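Local structure of 3'-5' exonuclease crn-4 (Caenorhabditis elegans, 5DK5) at residues Thr20-Asp25 with Phe44-Tyr49; Val97-Phe102 with Ala143-Tyr148. The protein degrades RNA and DNA from their 3' ends as a metal-dependent DEDDh-family exonuclease and takes part in apoptotic DNA degradation. All coordinates share one frame; numbering follows the deposited sequence.

Both contacts are buried; interaction 1 lies within the mixed sheet, and interaction 2 packs against one of its faces. Interaction 1 is two antiparallel strands, 20-25 and 44-49, held edge to edge by six backbone hydrogen bonds, with side chains on both faces. Interaction 2 is far smaller and made by side chains alone: aromatic rings reach from helix 95-109 to the loop leading into strand 147-150. The two meet directly, for Ile46 CD1 lies 3.3 Å from Phe102 CE1 and Leu24 CD1 packs on Phe145. One face of the strand pair thus rests on the aromatic cluster, while the face bearing Asp25 takes part in the metal site.

Interaction 1. Residues Thr20-Asp25 with Phe44-Tyr49; sequences TLLILD and FAIVAY
Strands 20-25 and 44-49 run antiparallel, their axes 4.5 Å apart at closest approach, joined by six backbone hydrogen bonds through the pairs Leu21-Tyr49, Ile23-Val47 and Asp25-Ala45. The bond from Leu21 N to Tyr49 O is nearly straight, 171° at the hydrogen. Ile23 O also takes a C-H...O contact from Ile46 CA, 3.3 Å away.

Leu21, Ile23, Asp25, Ala45, Val47 and Tyr49 share one face. Ile23 is central there, its CB meeting Val47 CG1 at 3.6 Å. CG1 of Ile23 stands anti to its carbonyl carbon (chi1 -64°), and chi2 of 85° then carries CD1 diagonally over Val47 O, at 3.4 Å, to Tyr49 CB, 3.7 Å away. Leu21 lies alongside Tyr49, whose hydroxyl is hydrogen-bonded to Asp54. Helix 191-207 packs on this face through Ile198 and Ile206.

Leu22, Leu24, Ile46 and Ala48 form the other face. Leu22 straddles two partners, CB against Ile46 CG2 and CD2 against Ala48 CB, each at 3.7 Å. Leu24 CD1 approaches Phe44 CE1 obliquely at 4.2 Å. Helix 95-109 covers this side.

At the end of strand segment 20-25, the Asp25 backbone is gripped in both directions by Ala45, which ties down a magnesium ligand. The Asp25 carboxylate lies about 3 Å, between nearest atoms, from the bound magnesium ion, which Glu27 and Asp194 also bind. A central strand carrying the first acidic ligand, paired antiparallel with the second strand, is characteristic of the RNase H-like fold of DEDDh exonucleases.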
loop_
_atom_site.group_PDB
_atom_site.type_symbol
_atom_site.label_atom_id
_atom_site.label_comp_id
_atom_site.label_asym_id
_atom_site.label_seq_id
_atom_site.Cartn_x
_atom_site.Cartn_y
_atom_site.Cartn_z
ATOM N N THR B 20 37.759 2.607 7.975
ATOM C CA THR B 20 36.718 2.319 6.993
ATOM C C THR B 20 35.407 3.007 7.360
ATOM O O THR B 20 34.969 2.961 8.509
ATOM C CB THR B 20 36.462 0.804 6.868
ATOM O OG1 THR B 20 37.693 0.128 6.587
ATOM C CG2 THR B 20 35.462 0.511 5.753
ATOM N N LEU B 21 34.794 3.648 6.368
ATOM C CA LEU B 21 33.478 4.256 6.526
ATOM C C LEU B 21 32.513 3.706 5.480
ATOM O O LEU B 21 32.781 3.759 4.280
ATOM C CB LEU B 21 33.566 5.778 6.411
ATOM C CG LEU B 21 34.368 6.498 7.496
ATOM C CD1 LEU B 21 34.462 7.980 7.181
ATOM C CD2 LEU B 21 33.747 6.282 8.871
ATOM N N LEU B 22 31.387 3.179 5.951
ATOM C CA LEU B 22 30.377 2.601 5.075
ATOM C C LEU B 22 29.219 3.571 4.897
ATOM O O LEU B 22 28.445 3.797 5.821
ATOM C CB LEU B 22 29.867 1.276 5.642
ATOM C CG LEU B 22 30.922 0.198 5.902
ATOM C CD1 LEU B 22 30.271 -1.043 6.493
ATOM C CD2 LEU B 22 31.683 -0.149 4.629
ATOM N N ILE B 23 29.104 4.144 3.706
ATOM C CA ILE B 23 28.011 5.060 3.419
ATOM C C ILE B 23 26.735 4.248 3.203
ATOM O O ILE B 23 26.599 3.550 2.200
ATOM C CB ILE B 23 28.302 5.933 2.185
ATOM C CG1 ILE B 23 29.500 6.850 2.446
ATOM C CG2 ILE B 23 27.087 6.781 1.821
ATOM C CD1 ILE B 23 30.848 6.214 2.167
ATOM N N LEU B 24 25.808 4.349 4.151
ATOM C CA LEU B 24 24.605 3.521 4.162
ATOM C C LEU B 24 23.373 4.298 3.706
ATOM O O LEU B 24 23.247 5.492 3.976
ATOM C CB LEU B 24 24.383 2.957 5.568
ATOM C CG LEU B 24 23.100 2.164 5.822
ATOM C CD1 LEU B 24 23.372 1.055 6.824
ATOM C CD2 LEU B 24 21.986 3.066 6.335
ATOM N N ASP B 25 22.461 3.607 3.024
ATOM C CA ASP B 25 21.227 4.224 2.549
ATOM C C ASP B 25 20.079 3.223 2.450
ATOM O O ASP B 25 20.206 2.179 1.809
ATOM C CB ASP B 25 21.442 4.873 1.184
ATOM C CG ASP B 25 20.199 5.572 0.673
ATOM O OD1 ASP B 25 19.325 4.898 0.091
ATOM O OD2 ASP B 25 20.096 6.800 0.857
ATOM N N PHE B 44 18.491 -1.728 0.012
ATOM C CA PHE B 44 19.553 -1.725 1.011
ATOM C C PHE B 44 20.883 -1.482 0.298
ATOM O O PHE B 44 21.413 -2.388 -0.345
ATOM C CB PHE B 44 19.554 -3.063 1.762
ATOM C CG PHE B 44 20.311 -3.056 3.063
ATOM C CD1 PHE B 44 21.312 -2.132 3.317
ATOM C CD2 PHE B 44 20.019 -3.997 4.038
ATOM C CE1 PHE B 44 22.000 -2.146 4.517
ATOM C CE2 PHE B 44 20.703 -4.015 5.238
ATOM C CZ PHE B 44 21.694 -3.091 5.478
ATOM N N ALA B 45 21.417 -0.267 0.414
ATOM C CA ALA B 45 22.594 0.137 -0.356
ATOM C C ALA B 45 23.734 0.636 0.529
ATOM O O ALA B 45 23.533 1.477 1.406
ATOM C CB ALA B 45 22.214 1.210 -1.366
ATOM N N ILE B 46 24.930 0.111 0.280
ATOM C CA ILE B 46 26.133 0.527 0.994
ATOM C C ILE B 46 27.307 0.659 0.025
ATOM O O ILE B 46 27.446 -0.135 -0.905
ATOM C CB ILE B 46 26.515 -0.469 2.115
ATOM C CG1 ILE B 46 25.371 -0.616 3.123
ATOM C CG2 ILE B 46 27.789 -0.010 2.834
ATOM C CD1 ILE B 46 25.599 -1.695 4.169
ATOM N N VAL B 47 28.134 1.678 0.245
ATOM C CA VAL B 47 29.405 1.815 -0.456
ATOM C C VAL B 47 30.492 2.142 0.563
ATOM O O VAL B 47 30.275 2.922 1.491
ATOM C CB VAL B 47 29.358 2.905 -1.552
ATOM C CG1 VAL B 47 29.097 4.276 -0.948
ATOM C CG2 VAL B 47 30.652 2.911 -2.356
ATOM N N ALA B 48 31.660 1.532 0.387
ATOM C CA ALA B 48 32.748 1.674 1.344
ATOM C C ALA B 48 33.670 2.830 0.969
ATOM O O ALA B 48 33.915 3.086 -0.210
ATOM C CB ALA B 48 33.534 0.380 1.434
ATOM N N TYR B 49 34.169 3.528 1.985
ATOM C CA TYR B 49 35.152 4.590 1.792
ATOM C C TYR B 49 36.415 4.294 2.589
ATOM O O TYR B 49 36.365 4.091 3.802
ATOM C CB TYR B 49 34.576 5.944 2.203
ATOM C CG TYR B 49 35.587 7.066 2.163
ATOM C CD1 TYR B 49 36.029 7.588 0.954
ATOM C CD2 TYR B 49 36.096 7.609 3.334
ATOM C CE1 TYR B 49 36.954 8.614 0.914
ATOM C CE2 TYR B 49 37.020 8.636 3.303
ATOM C CZ TYR B 49 37.444 9.134 2.091
ATOM O OH TYR B 49 38.361 10.155 2.055
#

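Interaction 2. Residues Val97-Phe102 with Ala143-Tyr148; sequences VVYEQF and AFFRQY
Phe102 meets Phe144 and Phe145 in an aromatic cluster within the exonuclease domain, filling the space between helix 95-109 and the loop ahead of strand 147-150. The ring of Phe102 points its CE2 corner at both partners. Phe144 CE1 comes in at the edge of that ring, near its plane, 3.7 Å from CE2, with the two planes turned 70° apart. Phe145 is nearly parallel to Phe102, 24° between planes, but slid aside so that the rings barely overlap. The loop's two phenylalanines also touch each other, CE1 of Phe144 sitting above one face of Phe145, toward its rim. One helical turn before Phe102, Tyr99 extends the contact, its CE1 lying 4.3 Å from Phe145 CE2 and its OH 3.9 Å from Phe144 CZ. Phe144 is set in place by its first torsion, 48°, which puts CG between the backbone N and the carbonyl carbon. An alanine in place of Phe102 is likely to open a gap facing both loop phenylalanines and leave their rings more mobile. Around the cluster, Phe118 meets Phe145 edge-to-face and Met134 touches both Tyr99 and Phe145, while Phe62 and Phe44 pack on Phe102, with Phe44 CZ 3.7 Å from Phe102 CG.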
loop_
_atom_site.group_PDB
_atom_site.type_symbol
_atom_site.label_atom_id
_atom_site.label_comp_id
_atom_site.label_asym_id
_atom_site.label_seq_id
_atom_site.Cartn_x
_atom_site.Cartn_y
_atom_site.Cartn_z
ATOM N N VAL B 97 16.267 -11.996 5.437
ATOM C CA VAL B 97 17.237 -12.683 4.594
ATOM C C VAL B 97 18.325 -11.720 4.130
ATOM O O VAL B 97 19.514 -12.029 4.205
ATOM C CB VAL B 97 16.562 -13.313 3.365
ATOM C CG1 VAL B 97 17.594 -13.989 2.459
ATOM C CG2 VAL B 97 15.503 -14.312 3.802
ATOM N N VAL B 98 17.911 -10.554 3.650
ATOM C CA VAL B 98 18.846 -9.561 3.139
ATOM C C VAL B 98 19.752 -9.042 4.249
ATOM O O VAL B 98 20.933 -8.783 4.024
ATOM C CB VAL B 98 18.106 -8.382 2.489
ATOM C CG1 VAL B 98 19.075 -7.274 2.100
ATOM C CG2 VAL B 98 17.337 -8.863 1.267
ATOM N N TYR B 99 19.195 -8.887 5.447
ATOM C CA TYR B 99 19.982 -8.441 6.589
ATOM C C TYR B 99 21.020 -9.491 6.967
ATOM O O TYR B 99 22.129 -9.158 7.378
ATOM C CB TYR B 99 19.090 -8.138 7.793
ATOM C CG TYR B 99 19.874 -7.703 9.012
ATOM C CD1 TYR B 99 20.438 -6.436 9.085
ATOM C CD2 TYR B 99 20.061 -8.564 10.087
ATOM C CE1 TYR B 99 21.165 -6.039 10.193
ATOM C CE2 TYR B 99 20.782 -8.173 11.200
ATOM C CZ TYR B 99 21.330 -6.910 11.247
ATOM O OH TYR B 99 22.049 -6.520 12.354
ATOM N N GLU B 100 20.653 -10.761 6.827
ATOM C CA GLU B 100 21.579 -11.851 7.099
ATOM C C GLU B 100 22.718 -11.847 6.081
ATOM O O GLU B 100 23.873 -12.095 6.427
ATOM C CB GLU B 100 20.842 -13.192 7.080
ATOM C CG GLU B 100 21.734 -14.412 7.228
ATOM C CD GLU B 100 22.566 -14.388 8.498
ATOM O OE1 GLU B 100 22.102 -13.820 9.511
ATOM O OE2 GLU B 100 23.688 -14.937 8.482
ATOM N N GLN B 101 22.387 -11.557 4.827
ATOM C CA GLN B 101 23.393 -11.453 3.775
ATOM C C GLN B 101 24.301 -10.253 4.034
ATOM O O GLN B 101 25.491 -10.279 3.721
ATOM C CB GLN B 101 22.726 -11.328 2.404
ATOM C CG GLN B 101 21.980 -12.583 1.961
ATOM C CD GLN B 101 21.132 -12.362 0.722
ATOM O OE1 GLN B 101 20.692 -11.247 0.442
ATOM N NE2 GLN B 101 20.897 -13.431 -0.029
ATOM N N PHE B 102 23.725 -9.205 4.612
ATOM C CA PHE B 102 24.471 -7.996 4.933
ATOM C C PHE B 102 25.489 -8.255 6.041
ATOM O O PHE B 102 26.611 -7.757 5.988
ATOM C CB PHE B 102 23.506 -6.877 5.337
ATOM C CG PHE B 102 24.113 -5.843 6.239
ATOM C CD1 PHE B 102 24.991 -4.897 5.741
ATOM C CD2 PHE B 102 23.791 -5.809 7.585
ATOM C CE1 PHE B 102 25.546 -3.943 6.573
ATOM C CE2 PHE B 102 24.343 -4.858 8.420
ATOM C CZ PHE B 102 25.219 -3.923 7.913
ATOM N N ALA B 143 24.731 -3.227 17.413
ATOM C CA ALA B 143 25.566 -2.219 18.048
ATOM C C ALA B 143 26.114 -1.207 17.047
ATOM O O ALA B 143 26.341 -0.050 17.396
ATOM C CB ALA B 143 26.709 -2.886 18.794
ATOM N N PHE B 144 26.332 -1.642 15.808
ATOM C CA PHE B 144 26.904 -0.759 14.792
ATOM C C PHE B 144 25.846 0.117 14.113
ATOM O O PHE B 144 26.176 0.933 13.251
ATOM C CB PHE B 144 27.677 -1.565 13.736
ATOM C CG PHE B 144 26.937 -2.759 13.201
ATOM C CD1 PHE B 144 25.870 -2.605 12.331
ATOM C CD2 PHE B 144 27.331 -4.042 13.547
ATOM C CE1 PHE B 144 25.200 -3.707 11.831
ATOM C CE2 PHE B 144 26.665 -5.146 13.050
ATOM C CZ PHE B 144 25.600 -4.979 12.190
ATOM N N PHE B 145 24.583 -0.052 14.503
ATOM C CA PHE B 145 23.512 0.843 14.067
ATOM C C PHE B 145 23.117 1.824 15.175
ATOM O O PHE B 145 22.308 2.727 14.949
ATOM C CB PHE B 145 22.272 0.051 13.627
ATOM C CG PHE B 145 22.341 -0.500 12.219
ATOM C CD1 PHE B 145 23.428 -0.258 11.392
ATOM C CD2 PHE B 145 21.289 -1.252 11.720
ATOM C CE1 PHE B 145 23.465 -0.765 10.102
ATOM C CE2 PHE B 145 21.321 -1.759 10.433
ATOM C CZ PHE B 145 22.408 -1.516 9.623
ATOM N N ARG B 146 23.678 1.645 16.368
ATOM C CA ARG B 146 23.364 2.511 17.501
ATOM C C ARG B 146 24.458 3.560 17.717
ATOM O O ARG B 146 24.416 4.337 18.674
ATOM C CB ARG B 146 23.155 1.674 18.764
ATOM C CG ARG B 146 21.872 0.851 18.725
ATOM C CD ARG B 146 21.592 0.147 20.041
ATOM N NE ARG B 146 21.523 1.080 21.162
ATOM C CZ ARG B 146 21.086 0.762 22.376
ATOM N NH1 ARG B 146 20.666 -0.470 22.634
ATOM N NH2 ARG B 146 21.062 1.679 23.333
ATOM N N GLN B 147 25.441 3.566 16.823
ATOM C CA GLN B 147 26.385 4.668 16.713
ATOM C C GLN B 147 26.682 4.879 15.235
ATOM O O GLN B 147 26.848 3.917 14.488
ATOM C CB GLN B 147 27.670 4.392 17.497
ATOM C CG GLN B 147 28.472 3.183 17.016
ATOM C CD GLN B 147 29.877 3.145 17.590
ATOM O OE1 GLN B 147 30.834 2.809 16.889
ATOM N NE2 GLN B 147 30.010 3.487 18.867
ATOM N N TYR B 148 26.726 6.134 14.807
ATOM C CA TYR B 148 26.924 6.427 13.394
ATOM C C TYR B 148 27.299 7.883 13.164
ATOM O O TYR B 148 27.356 8.679 14.102
ATOM C CB TYR B 148 25.661 6.085 12.600
ATOM C CG TYR B 148 24.441 6.861 13.034
ATOM C CD1 TYR B 148 23.607 6.379 14.035
ATOM C CD2 TYR B 148 24.119 8.072 12.439
ATOM C CE1 TYR B 148 22.489 7.085 14.433
ATOM C CE2 TYR B 148 23.004 8.786 12.829
ATOM C CZ TYR B 148 22.192 8.287 13.826
ATOM O OH TYR B 148 21.080 8.992 14.222
#